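Local coordinates for protein motility-associated killing factor MakB (Vibrio cholerae serotype O1, PDB 6W1W) that probably serves as one component of a three-part cytotoxin structurally similar to the alpha-pore-forming toxins, at residues A[4-9]-A[320-325]; A[209-214]-A[256-261]. All blocks are in the same frame, centred on the assembly; numbering follows the deposited sequence.

Contact 1: residues A[4-9]-A[320-325]; sequences MLSPNV and SASWKT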
loop_
_atom_site.group_PDB
_atom_site.type_symbol
_atom_site.label_atom_id
_atom_site.label_comp_id
_atom_site.label_asym_id
_atom_site.label_seq_id
_atom_site.Cartn_x
_atom_site.Cartn_y
_atom_site.Cartn_z
HETATM N N MSE A 4 -28.571 -7.726 16.622
HETATM C CA MSE A 4 -27.175 -7.300 16.634
HETATM C C MSE A 4 -26.874 -6.258 15.560
HETATM O O MSE A 4 -26.510 -6.596 14.431
HETATM C CB MSE A 4 -26.241 -8.505 16.457
HETATM C CG MSE A 4 -26.944 -9.839 16.234
HETATM SE SE MSE A 4 -27.753 -10.024 14.467
HETATM C CE MSE A 4 -28.673 -11.727 14.720
ATOM N N LEU A 5 -27.016 -4.984 15.931
ATOM C CA LEU A 5 -26.716 -3.861 15.042
ATOM C C LEU A 5 -25.226 -3.588 14.927
ATOM O O LEU A 5 -24.802 -2.429 14.936
ATOM C CB LEU A 5 -27.458 -2.616 15.526
ATOM C CG LEU A 5 -28.970 -2.645 15.389
ATOM C CD1 LEU A 5 -29.559 -1.356 15.930
ATOM C CD2 LEU A 5 -29.338 -2.843 13.930
ATOM N N SER A 6 -24.421 -4.638 14.820
ATOM C CA SER A 6 -22.977 -4.522 14.677
ATOM C C SER A 6 -22.474 -5.714 13.877
ATOM O O SER A 6 -23.116 -6.771 13.854
ATOM C CB SER A 6 -22.287 -4.465 16.046
ATOM O OG SER A 6 -22.494 -5.655 16.788
ATOM N N PRO A 7 -21.346 -5.576 13.191
ATOM C CA PRO A 7 -20.795 -6.707 12.437
ATOM C C PRO A 7 -20.084 -7.692 13.356
ATOM O O PRO A 7 -19.917 -7.462 14.554
ATOM C CB PRO A 7 -19.807 -6.040 11.481
ATOM C CG PRO A 7 -19.374 -4.806 12.198
ATOM C CD PRO A 7 -20.560 -4.345 13.001
ATOM N N ASN A 8 -19.670 -8.813 12.770
ATOM C CA ASN A 8 -18.823 -9.765 13.482
ATOM C C ASN A 8 -17.456 -9.128 13.699
ATOM O O ASN A 8 -16.707 -8.909 12.740
ATOM C CB ASN A 8 -18.703 -11.070 12.702
ATOM C CG ASN A 8 -17.858 -12.104 13.424
ATOM O OD1 ASN A 8 -16.632 -12.109 13.307
ATOM N ND2 ASN A 8 -18.509 -12.992 14.167
ATOM N N VAL A 9 -17.130 -8.832 14.961
ATOM C CA VAL A 9 -15.954 -8.019 15.267
ATOM C C VAL A 9 -14.691 -8.665 14.719
ATOM O O VAL A 9 -13.769 -7.973 14.267
ATOM C CB VAL A 9 -15.849 -7.779 16.783
ATOM C CG1 VAL A 9 -14.811 -6.698 17.077
ATOM C CG2 VAL A 9 -17.208 -7.402 17.356
ATOM N N SER A 320 -23.292 -1.762 20.750
ATOM C CA SER A 320 -22.428 -0.594 20.903
ATOM C C SER A 320 -21.076 -0.970 21.491
ATOM O O SER A 320 -20.060 -0.348 21.156
ATOM C CB SER A 320 -23.116 0.461 21.770
ATOM O OG SER A 320 -23.134 0.071 23.131
ATOM N N ALA A 321 -21.040 -1.983 22.358
ATOM C CA ALA A 321 -19.766 -2.449 22.893
ATOM C C ALA A 321 -18.886 -3.040 21.802
ATOM O O ALA A 321 -17.654 -2.963 21.887
ATOM C CB ALA A 321 -19.998 -3.477 24.000
ATOM N N SER A 322 -19.497 -3.631 20.772
ATOM C CA SER A 322 -18.733 -4.137 19.638
ATOM C C SER A 322 -18.250 -3.011 18.733
ATOM O O SER A 322 -17.174 -3.119 18.134
ATOM C CB SER A 322 -19.573 -5.135 18.841
ATOM O OG SER A 322 -19.943 -6.242 19.641
ATOM N N TRP A 323 -19.027 -1.931 18.616
ATOM C CA TRP A 323 -18.553 -0.771 17.868
ATOM C C TRP A 323 -17.403 -0.084 18.588
ATOM O O TRP A 323 -16.509 0.470 17.936
ATOM C CB TRP A 323 -19.695 0.217 17.615
ATOM C CG TRP A 323 -20.603 -0.255 16.534
ATOM C CD1 TRP A 323 -21.872 -0.739 16.672
ATOM C CD2 TRP A 323 -20.293 -0.332 15.139
ATOM N NE1 TRP A 323 -22.374 -1.101 15.447
ATOM C CE2 TRP A 323 -21.423 -0.861 14.489
ATOM C CE3 TRP A 323 -19.170 0.000 14.376
ATOM C CZ2 TRP A 323 -21.464 -1.060 13.112
ATOM C CZ3 TRP A 323 -19.213 -0.201 13.011
ATOM C CH2 TRP A 323 -20.351 -0.725 12.394
ATOM N N LYS A 324 -17.404 -0.115 19.922
ATOM C CA LYS A 324 -16.288 0.454 20.668
ATOM C C LYS A 324 -15.004 -0.318 20.393
ATOM O O LYS A 324 -13.923 0.277 20.303
ATOM C CB LYS A 324 -16.605 0.468 22.164
ATOM C CG LYS A 324 -15.644 1.309 22.999
ATOM C CD LYS A 324 -15.601 2.750 22.509
ATOM C CE LYS A 324 -14.735 3.627 23.404
ATOM N NZ LYS A 324 -13.324 3.154 23.464
ATOM N N THR A 325 -15.107 -1.641 20.241
ATOM C CA THR A 325 -13.935 -2.443 19.899
ATOM C C THR A 325 -13.429 -2.102 18.501
ATOM O O THR A 325 -12.216 -2.005 18.278
ATOM C CB THR A 325 -14.269 -3.936 20.011
ATOM O OG1 THR A 325 -14.742 -4.235 21.334
ATOM C CG2 THR A 325 -13.041 -4.784 19.724
#
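The loop 4-9 runs into helix 9-35 beside helix 316-333, and the backbones come nearest at V9 and S322, whose CA atoms are 6.5 Å apart. W323 takes the contacts of L5, S6 and P7. W323 NE1 gives a hydrogen bond of 2.8 Å to the backbone O of L5. The bond is nearly straight, at 170°. The oxygen sits at the ring edge, 6° out of the indole plane, and the N-H meets a lone pair in the plane of the L5 carbonyl. P7 covers one face of the same ring. P7 CD lies 3.4 Å from W323 CZ2, offset toward the rim, and the proline crosses the indole at about a right angle. An edge bond and a face contact together restrict how the indole can turn. S6 approaches obliquely, with its CB 3.4 Å from W323 NE1. This is the N-terminal lead-in to a helical bundle, as expected of an alpha-pore-forming toxin. N8 is the N-cap of helix 9-35: its side chain caps a backbone N just beyond V9, and N8 OD1 is also hydrogen-bonded to T11 OG1. Past the cap, V9 spreads its two methyl branches over helix 316-333. V9 CG1, anti to the backbone N (chi1 -168°), reaches T325 CG2 at 3.7 Å. V9 CG2 meets S322 CB at 3.6 Å. The hydroxyls of the helix turn to its own carbonyls: S322 OG to I318 O, and T325 OG1 to A321 O at 3.2 Å. Y83 meets W323 edge-to-face, and helix 276-302 touches both P7 and W323.

Contact 2: residues A[209-214]-A[256-261]; sequences VPFLSF and AAITKA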
loop_
_atom_site.group_PDB
_atom_site.type_symbol
_atom_site.label_atom_id
_atom_site.label_comp_id
_atom_site.label_asym_id
_atom_site.label_seq_id
_atom_site.Cartn_x
_atom_site.Cartn_y
_atom_site.Cartn_z
ATOM N N VAL A 209 30.632 4.327 -11.411
ATOM C CA VAL A 209 29.914 5.585 -11.647
ATOM C C VAL A 209 28.464 5.434 -11.194
ATOM O O VAL A 209 27.789 4.483 -11.622
ATOM C CB VAL A 209 29.980 6.003 -13.129
ATOM C CG1 VAL A 209 28.977 7.115 -13.416
ATOM C CG2 VAL A 209 31.389 6.455 -13.524
ATOM N N PRO A 210 27.938 6.328 -10.352
ATOM C CA PRO A 210 26.538 6.203 -9.923
ATOM C C PRO A 210 25.579 6.415 -11.086
ATOM O O PRO A 210 25.911 7.026 -12.104
ATOM C CB PRO A 210 26.377 7.301 -8.866
ATOM C CG PRO A 210 27.449 8.282 -9.170
ATOM C CD PRO A 210 28.609 7.474 -9.704
ATOM N N PHE A 211 24.363 5.897 -10.922
ATOM C CA PHE A 211 23.424 5.850 -12.036
ATOM C C PHE A 211 21.982 5.944 -11.560
ATOM O O PHE A 211 21.372 7.017 -11.621
ATOM C CB PHE A 211 23.659 4.568 -12.841
ATOM C CG PHE A 211 22.697 4.365 -13.974
ATOM C CD1 PHE A 211 21.674 3.436 -13.871
ATOM C CD2 PHE A 211 22.825 5.082 -15.146
ATOM C CE1 PHE A 211 20.790 3.238 -14.909
ATOM C CE2 PHE A 211 21.941 4.887 -16.189
ATOM C CZ PHE A 211 20.924 3.962 -16.069
ATOM N N LEU A 212 21.430 4.834 -11.084
ATOM C CA LEU A 212 20.040 4.759 -10.660
ATOM C C LEU A 212 19.988 4.524 -9.157
ATOM O O LEU A 212 20.893 3.909 -8.583
ATOM C CB LEU A 212 19.306 3.629 -11.390
ATOM C CG LEU A 212 17.780 3.505 -11.355
ATOM C CD1 LEU A 212 17.322 2.765 -12.597
ATOM C CD2 LEU A 212 17.272 2.787 -10.106
ATOM N N SER A 213 18.917 5.006 -8.525
ATOM C CA SER A 213 18.751 4.827 -7.085
ATOM C C SER A 213 17.284 5.037 -6.741
ATOM O O SER A 213 16.812 6.176 -6.737
ATOM C CB SER A 213 19.640 5.797 -6.308
ATOM O OG SER A 213 18.894 6.890 -5.800
ATOM N N PHE A 214 16.570 3.954 -6.447
ATOM C CA PHE A 214 15.186 4.042 -6.007
ATOM C C PHE A 214 15.058 3.465 -4.603
ATOM O O PHE A 214 15.867 2.641 -4.171
ATOM C CB PHE A 214 14.233 3.330 -6.982
ATOM C CG PHE A 214 14.123 1.845 -6.769
ATOM C CD1 PHE A 214 15.215 1.020 -6.955
ATOM C CD2 PHE A 214 12.914 1.271 -6.417
ATOM C CE1 PHE A 214 15.111 -0.345 -6.769
ATOM C CE2 PHE A 214 12.804 -0.096 -6.233
ATOM C CZ PHE A 214 13.905 -0.902 -6.410
ATOM N N ALA A 256 20.909 -0.864 -19.412
ATOM C CA ALA A 256 19.714 -1.487 -19.970
ATOM C C ALA A 256 19.161 -2.538 -19.019
ATOM O O ALA A 256 17.951 -2.589 -18.763
ATOM C CB ALA A 256 20.027 -2.099 -21.336
ATOM N N ALA A 257 20.044 -3.371 -18.461
ATOM C CA ALA A 257 19.601 -4.445 -17.579
ATOM C C ALA A 257 19.083 -3.900 -16.252
ATOM O O ALA A 257 18.104 -4.419 -15.702
ATOM C CB ALA A 257 20.743 -5.433 -17.355
ATOM N N ILE A 258 19.724 -2.854 -15.724
ATOM C CA ILE A 258 19.273 -2.258 -14.466
ATOM C C ILE A 258 17.850 -1.728 -14.604
ATOM O O ILE A 258 16.951 -2.113 -13.845
ATOM C CB ILE A 258 20.242 -1.150 -14.017
ATOM C CG1 ILE A 258 21.592 -1.752 -13.614
ATOM C CG2 ILE A 258 19.628 -0.329 -12.881
ATOM C CD1 ILE A 258 22.624 -0.736 -13.163
ATOM N N THR A 259 17.628 -0.846 -15.591
ATOM C CA THR A 259 16.345 -0.155 -15.725
ATOM C C THR A 259 15.198 -1.130 -15.967
ATOM O O THR A 259 14.093 -0.937 -15.448
ATOM C CB THR A 259 16.412 0.878 -16.854
ATOM O OG1 THR A 259 16.828 0.243 -18.070
ATOM C CG2 THR A 259 17.387 1.990 -16.509
ATOM N N LYS A 260 15.439 -2.181 -16.753
ATOM C CA LYS A 260 14.402 -3.184 -16.970
ATOM C C LYS A 260 13.933 -3.791 -15.651
ATOM O O LYS A 260 12.734 -4.027 -15.463
ATOM C CB LYS A 260 14.918 -4.255 -17.930
ATOM C CG LYS A 260 14.401 -5.663 -17.693
ATOM C CD LYS A 260 12.951 -5.823 -18.100
ATOM C CE LYS A 260 12.588 -7.286 -18.292
ATOM N NZ LYS A 260 13.168 -7.843 -19.549
ATOM N N ALA A 261 14.855 -4.016 -14.709
ATOM C CA ALA A 261 14.480 -4.618 -13.432
ATOM C C ALA A 261 13.757 -3.636 -12.516
ATOM O O ALA A 261 12.855 -4.039 -11.773
ATOM C CB ALA A 261 15.717 -5.177 -12.730
#
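The T259 hydroxyl is held by its own helix. OG1 makes a hydrogen bond to A255 O, one turn back, and A256 O is also near, 3.1 Å from T259 OG1. The first torsion, chi1 55°, puts OG1 between the backbone N and the carbonyl carbon. It leaves CG2 as the branch that meets strand 209-214. The contact across the gap is apolar. T259 CG2 lies near the plane of the F211 ring, 4.0 Å from F211 CE1, and so meets the ring at its edge. The two side chains cross at about a right angle. The same T259 CG2 is 4.0 Å from L212 CD1, so one methyl bridges two consecutive strand residues. I258 adds a second methyl. I258 CG2 is 3.9 Å from L212 CD1, and the L212 and I258 side chains lie alongside each other, running opposite ways. I258 CG2 also comes near the F211 edge, at 4.3 Å from F211 CE1. All four touching residues are buried. Strand and helix segments run almost parallel, 9° apart, with their axes 9.8 Å from each other at closest approach. This is a helix laid along strand 209-220, bridged by side chains alone; the strand's backbone also bonds to G39 and F37. Strand 209-220 pairs with strand 193-203, whose Y201 touches both L212 and I258. I262, further along helix 251-270, continues the packing against L212 and F214, and helix 157-176 meets I258 through I167.

The chain starts at contact 1, where residues 4-9 lead into helix 9-35. It then passes through the long helices to the strand pair 193-203 and 209-220. Contact 2 begins on the second of these strands and closes a short loop when helix 251-270 returns, 42 residues on. Helix 276-302 follows, and only at residues 320-325 does the chain close contact 1, a span of 311 residues. Contact 2 therefore lies wholly within the larger loop. The two do not touch: their centres are 51 Å apart, on opposite sides of the chain's centre. One ties the N terminus to a late helix of the bundle; the other joins sheet and helix.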